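Local coordinates for WA352 (Oryza sativa subsp. indica, PDB 5ZT3), which is a mitochondrial protein linked to cytoplasmic male sterility in rice, the crystallised part being an all-helical piece that includes its DUF8018 family region, at residues Leu58-Leu72 against Glu95-Gln109. Residues are numbered along the deposited sequence; the frame is centred on the assembly and turned at random.
Sequences LFELKVEIIRKMAGL and EEDLARLHQMLDDLQ
Lys-62 NZ donates to Glu-95 OE2 at 2.6 Å, meeting the syn lone pair of a buried carboxylate, and the opposite charges make this a salt bridge. Beyond CG the lysine chain is extended (chi2 -170°), which carries the ammonium to the loop before helix 98-111. A second acid, Asp-27, also pairs with NZ, while Arg-35 takes Glu-95 OE1; this alternation of charges probably keeps all four ionised.

The apolar seam beside it meets the knobs-into-holes criterion three times. Leu-61 inserts among Leu-98, Leu-101, His-102 and Leu-105, its CD2 lying 3.8 Å from Leu-105 CD2. In return Leu-101 enters the hole formed by Leu-58, Leu-61, Lys-62 and Ile-65; its two methyls divide the work, CD1 standing 3.7 Å from Leu-58 CD2 and CD2 3.9 Å from Ile-65 CD1. Leu-108 is the third knob, with Met-69 SD 3.8 Å from its CD2. At the far end a water accepts from Lys-68 NZ (3.1 Å) and donates to Gln-109 O (2.7 Å); Asn-112 also binds that ammonium.

The segments 58-72 and 98-109 run in the same general direction, their axes inclined by 26° and 9.9 Å apart at closest approach. Helix 29-37 covers Leu-58 and Lys-62, whereas helix 116-124 closes over Met-69, Leu-72 and Leu-108, with Trp-78 of helix 78-81 also touching Met-69.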
ATOM      1  N   LEU A  58      -0.622  -2.137   7.343  1.00 13.25           N
ATOM      2  CA  LEU A  58      -0.316  -1.435   6.103  1.00 12.55           C
ATOM      3  C   LEU A  58      -1.166  -1.970   4.958  1.00 13.60           C
ATOM      4  O   LEU A  58      -1.733  -1.198   4.175  1.00 13.64           O
ATOM      5  CB  LEU A  58       1.172  -1.560   5.773  1.00 13.95           C
ATOM      6  CG  LEU A  58       2.155  -0.780   6.642  1.00 13.58           C
ATOM      7  CD1 LEU A  58       3.571  -1.237   6.314  1.00 16.77           C
ATOM      8  CD2 LEU A  58       2.007   0.720   6.449  1.00 19.00           C
ATOM      9  N   PHE A  59      -1.275  -3.297   4.851  1.00 12.52           N
ATOM     10  CA  PHE A  59      -1.972  -3.889   3.713  1.00 12.77           C
ATOM     11  C   PHE A  59      -3.441  -3.491   3.700  1.00 12.69           C
ATOM     12  O   PHE A  59      -3.989  -3.125   2.655  1.00 13.13           O
ATOM     13  CB  PHE A  59      -1.844  -5.407   3.742  1.00 14.02           C
ATOM     14  CG  PHE A  59      -2.424  -6.093   2.529  1.00 12.93           C
ATOM     15  CD1 PHE A  59      -1.857  -5.914   1.282  1.00 15.18           C
ATOM     16  CD2 PHE A  59      -3.517  -6.931   2.645  1.00 14.96           C
ATOM     17  CE1 PHE A  59      -2.386  -6.544   0.157  1.00 15.26           C
ATOM     18  CE2 PHE A  59      -4.046  -7.570   1.528  1.00 15.31           C
ATOM     19  CZ  PHE A  59      -3.467  -7.382   0.293  1.00 15.81           C
ATOM     20  N   GLU A  60      -4.100  -3.556   4.859  1.00 14.17           N
ATOM     21  CA  GLU A  60      -5.516  -3.215   4.910  1.00 16.68           C
ATOM     22  C   GLU A  60      -5.746  -1.785   4.441  1.00 15.06           C
ATOM     23  O   GLU A  60      -6.694  -1.510   3.693  1.00 16.32           O
ATOM     24  CB  GLU A  60      -6.052  -3.416   6.328  1.00 19.29           C
ATOM     25  CG  GLU A  60      -7.519  -3.041   6.482  1.00 29.69           C
ATOM     26  CD  GLU A  60      -8.185  -3.759   7.639  1.00 43.73           C
ATOM     27  OE1 GLU A  60      -7.485  -4.070   8.626  1.00 44.21           O
ATOM     28  OE2 GLU A  60      -9.409  -4.010   7.561  1.00 48.25           O
ATOM     29  N   LEU A  61      -4.878  -0.860   4.851  1.00 13.97           N
ATOM     30  CA  LEU A  61      -5.014   0.528   4.418  1.00 16.21           C
ATOM     31  C   LEU A  61      -4.709   0.686   2.934  1.00 16.42           C
ATOM     32  O   LEU A  61      -5.414   1.411   2.216  1.00 14.66           O
ATOM     33  CB  LEU A  61      -4.081   1.420   5.233  1.00 23.47           C
ATOM     34  CG  LEU A  61      -4.698   2.200   6.385  1.00 32.20           C
ATOM     35  CD1 LEU A  61      -3.634   3.015   7.027  1.00 40.67           C
ATOM     36  CD2 LEU A  61      -5.807   3.089   5.893  1.00 29.72           C
ATOM     37  N   LYS A  62      -3.640   0.045   2.457  1.00 13.69           N
ATOM     38  CA  LYS A  62      -3.321   0.124   1.037  1.00 12.97           C
ATOM     39  C   LYS A  62      -4.484  -0.361   0.191  1.00 13.19           C
ATOM     40  O   LYS A  62      -4.804   0.245  -0.837  1.00 12.98           O
ATOM     41  CB  LYS A  62      -2.104  -0.728   0.721  1.00 15.01           C
ATOM     42  CG  LYS A  62      -0.797  -0.177   1.192  1.00 17.93           C
ATOM     43  CD  LYS A  62       0.308  -1.019   0.577  1.00 25.13           C
ATOM     44  CE  LYS A  62       1.618  -0.738   1.231  1.00 31.64           C
ATOM     45  NZ  LYS A  62       2.702  -1.420   0.486  1.00 24.16           N
ATOM     46  N   VAL A  63      -5.131  -1.449   0.605  1.00 12.13           N
ATOM     47  CA  VAL A  63      -6.248  -1.982  -0.167  1.00 13.59           C
ATOM     48  C   VAL A  63      -7.386  -0.973  -0.233  1.00 13.18           C
ATOM     49  O   VAL A  63      -7.992  -0.777  -1.289  1.00 13.44           O
ATOM     50  CB  VAL A  63      -6.696  -3.348   0.380  1.00 14.29           C
ATOM     51  CG1 VAL A  63      -7.984  -3.809  -0.292  1.00 17.39           C
ATOM     52  CG2 VAL A  63      -5.601  -4.377   0.166  1.00 16.82           C
ATOM     53  N   GLU A  64      -7.667  -0.288   0.876  1.00 13.02           N
ATOM     54  CA  GLU A  64      -8.725   0.714   0.840  1.00 14.74           C
ATOM     55  C   GLU A  64      -8.387   1.833  -0.137  1.00 13.26           C
ATOM     56  O   GLU A  64      -9.251   2.289  -0.896  1.00 13.63           O
ATOM     57  CB  GLU A  64      -8.989   1.265   2.238  1.00 17.65           C
ATOM     58  CG  GLU A  64      -9.646   0.250   3.170  1.00 23.80           C
ATOM     59  CD  GLU A  64     -10.831  -0.452   2.518  1.00 47.75           C
ATOM     60  OE1 GLU A  64     -11.700   0.257   1.962  1.00 57.44           O
ATOM     61  OE2 GLU A  64     -10.874  -1.702   2.547  1.00 52.74           O
ATOM     62  N   ILE A  65      -7.135   2.279  -0.145  1.00 11.75           N
ATOM     63  CA  ILE A  65      -6.719   3.330  -1.072  1.00 11.97           C
ATOM     64  C   ILE A  65      -6.790   2.837  -2.511  1.00 12.98           C
ATOM     65  O   ILE A  65      -7.281   3.540  -3.404  1.00 12.38           O
ATOM     66  CB  ILE A  65      -5.307   3.830  -0.718  1.00 11.73           C
ATOM     67  CG1 ILE A  65      -5.305   4.563   0.616  1.00 12.75           C
ATOM     68  CG2 ILE A  65      -4.748   4.723  -1.818  1.00 13.43           C
ATOM     69  CD1 ILE A  65      -3.907   4.757   1.193  1.00 15.20           C
ATOM     70  N   ILE A  66      -6.285   1.626  -2.755  1.00 11.77           N
ATOM     71  CA  ILE A  66      -6.246   1.067  -4.101  1.00 12.13           C
ATOM     72  C   ILE A  66      -7.653   0.909  -4.661  1.00 13.21           C
ATOM     73  O   ILE A  66      -7.915   1.250  -5.819  1.00 13.20           O
ATOM     74  CB  ILE A  66      -5.465  -0.259  -4.089  1.00 13.50           C
ATOM     75  CG1 ILE A  66      -3.976   0.015  -3.873  1.00 14.91           C
ATOM     76  CG2 ILE A  66      -5.701  -1.053  -5.362  1.00 15.39           C
ATOM     77  CD1 ILE A  66      -3.188  -1.232  -3.453  1.00 17.02           C
ATOM     78  N   ARG A  67      -8.580   0.390  -3.850  1.00 12.82           N
ATOM     79  CA  ARG A  67      -9.946   0.213  -4.326  1.00 14.41           C
ATOM     80  C   ARG A  67     -10.598   1.557  -4.612  1.00 13.38           C
ATOM     81  O   ARG A  67     -11.338   1.701  -5.592  1.00 15.93           O
ATOM     82  CB  ARG A  67     -10.749  -0.621  -3.329  1.00 17.70           C
ATOM     83  CG  ARG A  67     -10.420  -2.111  -3.433  1.00 23.61           C
ATOM     84  CD  ARG A  67     -11.220  -2.973  -2.461  1.00 35.17           C
ATOM     85  NE  ARG A  67     -12.577  -3.254  -2.924  1.00 47.09           N
ATOM     86  CZ  ARG A  67     -12.888  -3.930  -4.031  1.00 53.45           C
ATOM     87  NH1 ARG A  67     -14.162  -4.115  -4.358  1.00 53.40           N
ATOM     88  NH2 ARG A  67     -11.941  -4.434  -4.816  1.00 56.55           N
ATOM     89  N   LYS A  68     -10.345   2.560  -3.770  1.00 13.69           N
ATOM     90  CA  LYS A  68     -10.869   3.899  -4.034  1.00 13.68           C
ATOM     91  C   LYS A  68     -10.319   4.452  -5.344  1.00 12.91           C
ATOM     92  O   LYS A  68     -11.071   4.956  -6.193  1.00 12.87           O
ATOM     93  CB  LYS A  68     -10.501   4.816  -2.869  1.00 16.59           C
ATOM     94  CG  LYS A  68     -10.980   6.249  -3.002  1.00 20.77           C
ATOM     95  CD  LYS A  68     -12.490   6.330  -2.874  1.00 27.45           C
ATOM     96  CE  LYS A  68     -12.932   7.735  -2.504  1.00 34.45           C
ATOM     97  NZ  LYS A  68     -14.410   7.834  -2.324  1.00 33.27           N
ATOM     98  N   MET A  69      -8.999   4.370  -5.529  1.00 12.76           N
ATOM     99  CA  MET A  69      -8.389   4.905  -6.741  1.00 11.27           C
ATOM    100  C   MET A  69      -8.811   4.136  -7.984  1.00 12.07           C
ATOM    101  O   MET A  69      -8.860   4.718  -9.075  1.00 12.50           O
ATOM    102  CB  MET A  69      -6.861   4.877  -6.628  1.00 11.69           C
ATOM    103  CG  MET A  69      -6.276   5.926  -5.682  1.00 11.27           C
ATOM    104  SD  MET A  69      -6.657   7.622  -6.178  1.00 12.53           S
ATOM    105  CE  MET A  69      -5.923   7.689  -7.819  1.00 13.50           C
ATOM    106  N   ALA A  70      -9.084   2.834  -7.850  1.00 12.03           N
ATOM    107  CA  ALA A  70      -9.449   2.042  -9.017  1.00 11.67           C
ATOM    108  C   ALA A  70     -10.685   2.620  -9.688  1.00 12.25           C
ATOM    109  O   ALA A  70     -10.757   2.683 -10.921  1.00 13.29           O
ATOM    110  CB  ALA A  70      -9.695   0.593  -8.614  1.00 12.62           C
ATOM    111  N   GLY A  71     -11.650   3.078  -8.886  1.00 12.38           N
ATOM    112  CA  GLY A  71     -12.849   3.710  -9.403  1.00 12.43           C
ATOM    113  C   GLY A  71     -12.652   5.156  -9.807  1.00 13.85           C
ATOM    114  O   GLY A  71     -13.210   5.592 -10.816  1.00 13.90           O
ATOM    115  N   LEU A  72     -11.880   5.923  -9.030  1.00 12.24           N
ATOM    116  CA  LEU A  72     -11.635   7.317  -9.394  1.00 12.61           C
ATOM    117  C   LEU A  72     -10.763   7.441 -10.640  1.00 11.59           C
ATOM    118  O   LEU A  72     -10.856   8.442 -11.363  1.00 13.80           O
ATOM    119  CB  LEU A  72     -10.949   8.054  -8.245  1.00 14.36           C
ATOM    120  CG  LEU A  72     -11.734   8.186  -6.943  1.00 13.03           C
ATOM    121  CD1 LEU A  72     -10.874   8.852  -5.872  1.00 16.29           C
ATOM    122  CD2 LEU A  72     -13.029   8.964  -7.163  1.00 17.02           C
ATOM    123  N   GLU A  95       8.335   1.253   2.303  1.00 15.43           N
ATOM    124  CA  GLU A  95       6.928   1.333   2.645  1.00 16.37           C
ATOM    125  C   GLU A  95       6.588   2.732   3.139  1.00 16.68           C
ATOM    126  O   GLU A  95       7.407   3.418   3.756  1.00 17.69           O
ATOM    127  CB  GLU A  95       6.588   0.323   3.741  1.00 17.99           C
ATOM    128  CG  GLU A  95       6.605  -1.131   3.296  1.00 21.71           C
ATOM    129  CD  GLU A  95       5.502  -1.453   2.296  1.00 28.98           C
ATOM    130  OE1 GLU A  95       5.751  -2.246   1.359  1.00 35.84           O
ATOM    131  OE2 GLU A  95       4.391  -0.911   2.441  1.00 32.38           O
ATOM    132  N   GLU A  96       5.361   3.153   2.863  1.00 16.99           N
ATOM    133  CA  GLU A  96       4.879   4.427   3.361  1.00 17.75           C
ATOM    134  C   GLU A  96       4.588   4.333   4.855  1.00 17.13           C
ATOM    135  O   GLU A  96       4.291   3.262   5.391  1.00 16.75           O
ATOM    136  CB  GLU A  96       3.620   4.836   2.593  1.00 17.89           C
ATOM    137  CG  GLU A  96       3.111   6.242   2.866  1.00 15.48           C
ATOM    138  CD  GLU A  96       4.165   7.308   2.626  1.00 24.62           C
ATOM    139  OE1 GLU A  96       4.982   7.551   3.542  1.00 21.29           O
ATOM    140  OE2 GLU A  96       4.170   7.916   1.529  1.00 22.35           O
ATOM    141  N   ASP A  97       4.705   5.471   5.531  1.00 16.55           N
ATOM    142  CA  ASP A  97       4.359   5.571   6.942  1.00 20.21           C
ATOM    143  C   ASP A  97       2.856   5.370   7.137  1.00 17.01           C
ATOM    144  O   ASP A  97       2.041   5.852   6.349  1.00 16.18           O
ATOM    145  CB  ASP A  97       4.789   6.954   7.436  1.00 25.71           C
ATOM    146  CG  ASP A  97       4.227   7.301   8.793  1.00 48.67           C
ATOM    147  OD1 ASP A  97       3.237   8.068   8.843  1.00 54.11           O
ATOM    148  OD2 ASP A  97       4.788   6.827   9.808  1.00 53.07           O
ATOM    149  N   LEU A  98       2.488   4.652   8.205  1.00 16.35           N
ATOM    150  CA  LEU A  98       1.085   4.308   8.427  1.00 17.47           C
ATOM    151  C   LEU A  98       0.209   5.555   8.531  1.00 15.28           C
ATOM    152  O   LEU A  98      -0.858   5.635   7.908  1.00 15.97           O
ATOM    153  CB  LEU A  98       0.956   3.445   9.680  1.00 20.11           C
ATOM    154  CG  LEU A  98      -0.428   2.866   9.974  1.00 24.06           C
ATOM    155  CD1 LEU A  98      -0.827   1.800   8.968  1.00 29.98           C
ATOM    156  CD2 LEU A  98      -0.476   2.325  11.398  1.00 31.05           C
ATOM    157  N   ALA A  99       0.653   6.552   9.301  1.00 15.61           N
ATOM    158  CA  ALA A  99      -0.149   7.763   9.458  1.00 16.38           C
ATOM    159  C   ALA A  99      -0.295   8.505   8.137  1.00 15.74           C
ATOM    160  O   ALA A  99      -1.345   9.102   7.870  1.00 15.69           O
ATOM    161  CB  ALA A  99       0.458   8.676  10.519  1.00 18.22           C
ATOM    162  N   ARG A 100       0.745   8.487   7.299  1.00 14.79           N
ATOM    163  CA  ARG A 100       0.643   9.139   5.993  1.00 15.02           C
ATOM    164  C   ARG A 100      -0.394   8.452   5.112  1.00 14.83           C
ATOM    165  O   ARG A 100      -1.152   9.119   4.397  1.00 14.27           O
ATOM    166  CB  ARG A 100       2.016   9.183   5.310  1.00 16.89           C
ATOM    167  CG  ARG A 100       2.001   9.471   3.795  1.00 20.39           C
ATOM    168  CD  ARG A 100       1.360  10.811   3.430  1.00 35.22           C
ATOM    169  NE  ARG A 100       1.597  11.839   4.423  1.00 45.59           N
ATOM    170  CZ  ARG A 100       2.699  12.578   4.505  1.00 56.77           C
ATOM    171  NH1 ARG A 100       3.715  12.383   3.668  1.00 58.82           N
ATOM    172  NH2 ARG A 100       2.814  13.501   5.464  1.00 62.00           N
ATOM    173  N   LEU A 101      -0.438   7.117   5.141  1.00 13.74           N
ATOM    174  CA  LEU A 101      -1.468   6.406   4.397  1.00 13.78           C
ATOM    175  C   LEU A 101      -2.858   6.785   4.892  1.00 14.50           C
ATOM    176  O   LEU A 101      -3.778   6.977   4.089  1.00 14.05           O
ATOM    177  CB  LEU A 101      -1.233   4.897   4.494  1.00 14.19           C
ATOM    178  CG  LEU A 101      -0.034   4.309   3.745  1.00 13.89           C
ATOM    179  CD1 LEU A 101       0.101   2.835   4.084  1.00 18.03           C
ATOM    180  CD2 LEU A 101      -0.168   4.510   2.236  1.00 16.82           C
ATOM    181  N   HIS A 102      -3.027   6.914   6.214  1.00 13.85           N
ATOM    182  CA  HIS A 102      -4.314   7.383   6.728  1.00 13.26           C
ATOM    183  C   HIS A 102      -4.642   8.781   6.219  1.00 12.95           C
ATOM    184  O   HIS A 102      -5.788   9.059   5.843  1.00 15.11           O
ATOM    185  CB  HIS A 102      -4.340   7.346   8.258  1.00 16.63           C
ATOM    186  CG  HIS A 102      -4.675   5.999   8.826  1.00 15.96           C
ATOM    187  ND1 HIS A 102      -5.973   5.562   8.990  1.00 23.33           N
ATOM    188  CD2 HIS A 102      -3.883   5.001   9.281  1.00 20.34           C
ATOM    189  CE1 HIS A 102      -5.964   4.346   9.509  1.00 23.17           C
ATOM    190  NE2 HIS A 102      -4.709   3.979   9.686  1.00 18.84           N
ATOM    191  N   GLN A 103      -3.648   9.671   6.184  1.00 13.99           N
ATOM    192  CA  GLN A 103      -3.881  11.019   5.665  1.00 14.82           C
ATOM    193  C   GLN A 103      -4.300  10.977   4.200  1.00 14.88           C
ATOM    194  O   GLN A 103      -5.214  11.698   3.784  1.00 15.92           O
ATOM    195  CB  GLN A 103      -2.625  11.870   5.846  1.00 16.62           C
ATOM    196  CG  GLN A 103      -2.764  13.295   5.324  1.00 17.92           C
ATOM    197  CD  GLN A 103      -1.483  14.097   5.464  1.00 29.48           C
ATOM    198  OE1 GLN A 103      -0.417  13.547   5.746  1.00 36.66           O
ATOM    199  NE2 GLN A 103      -1.581  15.405   5.260  1.00 34.54           N
ATOM    200  N   MET A 104      -3.645  10.125   3.405  1.00 13.46           N
ATOM    201  CA  MET A 104      -3.986  10.004   1.990  1.00 13.69           C
ATOM    202  C   MET A 104      -5.404   9.477   1.808  1.00 15.47           C
ATOM    203  O   MET A 104      -6.169  10.003   0.984  1.00 14.53           O
ATOM    204  CB  MET A 104      -2.965   9.084   1.315  1.00 13.96           C
ATOM    205  CG  MET A 104      -1.567   9.694   1.276  1.00 14.36           C
ATOM    206  SD  MET A 104      -0.244   8.539   0.916  1.00 19.31           S
ATOM    207  CE  MET A 104      -0.783   7.927  -0.665  1.00 20.64           C
ATOM    208  N   LEU A 105      -5.782   8.449   2.577  1.00 15.22           N
ATOM    209  CA  LEU A 105      -7.135   7.913   2.471  1.00 14.51           C
ATOM    210  C   LEU A 105      -8.170   8.958   2.875  1.00 15.92           C
ATOM    211  O   LEU A 105      -9.206   9.109   2.210  1.00 16.85           O
ATOM    212  CB  LEU A 105      -7.271   6.651   3.319  1.00 15.64           C
ATOM    213  CG  LEU A 105      -8.655   5.999   3.244  1.00 16.96           C
ATOM    214  CD1 LEU A 105      -8.970   5.590   1.820  1.00 20.34           C
ATOM    215  CD2 LEU A 105      -8.760   4.812   4.187  1.00 23.66           C
ATOM    216  N   ASP A 106      -7.894   9.717   3.943  1.00 16.50           N
ATOM    217  CA  ASP A 106      -8.823  10.771   4.350  1.00 15.90           C
ATOM    218  C   ASP A 106      -8.993  11.809   3.248  1.00 16.11           C
ATOM    219  O   ASP A 106     -10.109  12.294   3.004  1.00 17.12           O
ATOM    220  CB  ASP A 106      -8.343  11.443   5.638  1.00 19.65           C
ATOM    221  CG  ASP A 106      -9.097  12.729   5.941  1.00 34.82           C
ATOM    222  OD1 ASP A 106     -10.227  12.642   6.461  1.00 44.56           O
ATOM    223  OD2 ASP A 106      -8.562  13.825   5.659  1.00 38.24           O
ATOM    224  N   ASP A 107      -7.897  12.174   2.584  1.00 16.07           N
ATOM    225  CA  ASP A 107      -7.946  13.158   1.503  1.00 16.12           C
ATOM    226  C   ASP A 107      -8.833  12.663   0.364  1.00 14.72           C
ATOM    227  O   ASP A 107      -9.676  13.409  -0.154  1.00 16.09           O
ATOM    228  CB  ASP A 107      -6.510  13.414   1.018  1.00 16.43           C
ATOM    229  CG  ASP A 107      -6.360  14.685   0.189  1.00 17.35           C
ATOM    230  OD1 ASP A 107      -7.155  15.631   0.356  1.00 19.10           O
ATOM    231  OD2 ASP A 107      -5.411  14.755  -0.628  1.00 17.61           O
ATOM    232  N   LEU A 108      -8.654  11.402  -0.039  1.00 14.26           N
ATOM    233  CA  LEU A 108      -9.485  10.814  -1.087  1.00 15.68           C
ATOM    234  C   LEU A 108     -10.939  10.708  -0.652  1.00 19.33           C
ATOM    235  O   LEU A 108     -11.847  10.986  -1.441  1.00 18.36           O
ATOM    236  CB  LEU A 108      -8.961   9.428  -1.451  1.00 15.44           C
ATOM    237  CG  LEU A 108      -7.581   9.373  -2.083  1.00 14.19           C
ATOM    238  CD1 LEU A 108      -7.153   7.924  -2.211  1.00 16.34           C
ATOM    239  CD2 LEU A 108      -7.597  10.043  -3.447  1.00 15.74           C
ATOM    240  N   GLN A 109     -11.186  10.289   0.586  1.00 16.49           N
ATOM    241  CA  GLN A 109     -12.566  10.147   1.038  1.00 21.09           C
ATOM    242  C   GLN A 109     -13.258  11.500   1.134  1.00 21.58           C
ATOM    243  O   GLN A 109     -14.458  11.609   0.861  1.00 24.85           O
ATOM    244  CB  GLN A 109     -12.602   9.415   2.374  1.00 23.45           C
ATOM    245  CG  GLN A 109     -12.374   7.927   2.242  1.00 26.58           C
ATOM    246  CD  GLN A 109     -12.197   7.238   3.579  1.00 34.38           C
ATOM    247  OE1 GLN A 109     -11.947   7.885   4.601  1.00 38.17           O
ATOM    248  NE2 GLN A 109     -12.329   5.918   3.583  1.00 34.20           N
TER
HETATM  249  O   HOH W   1     -15.955   9.723  -0.467  1.00 42.24           O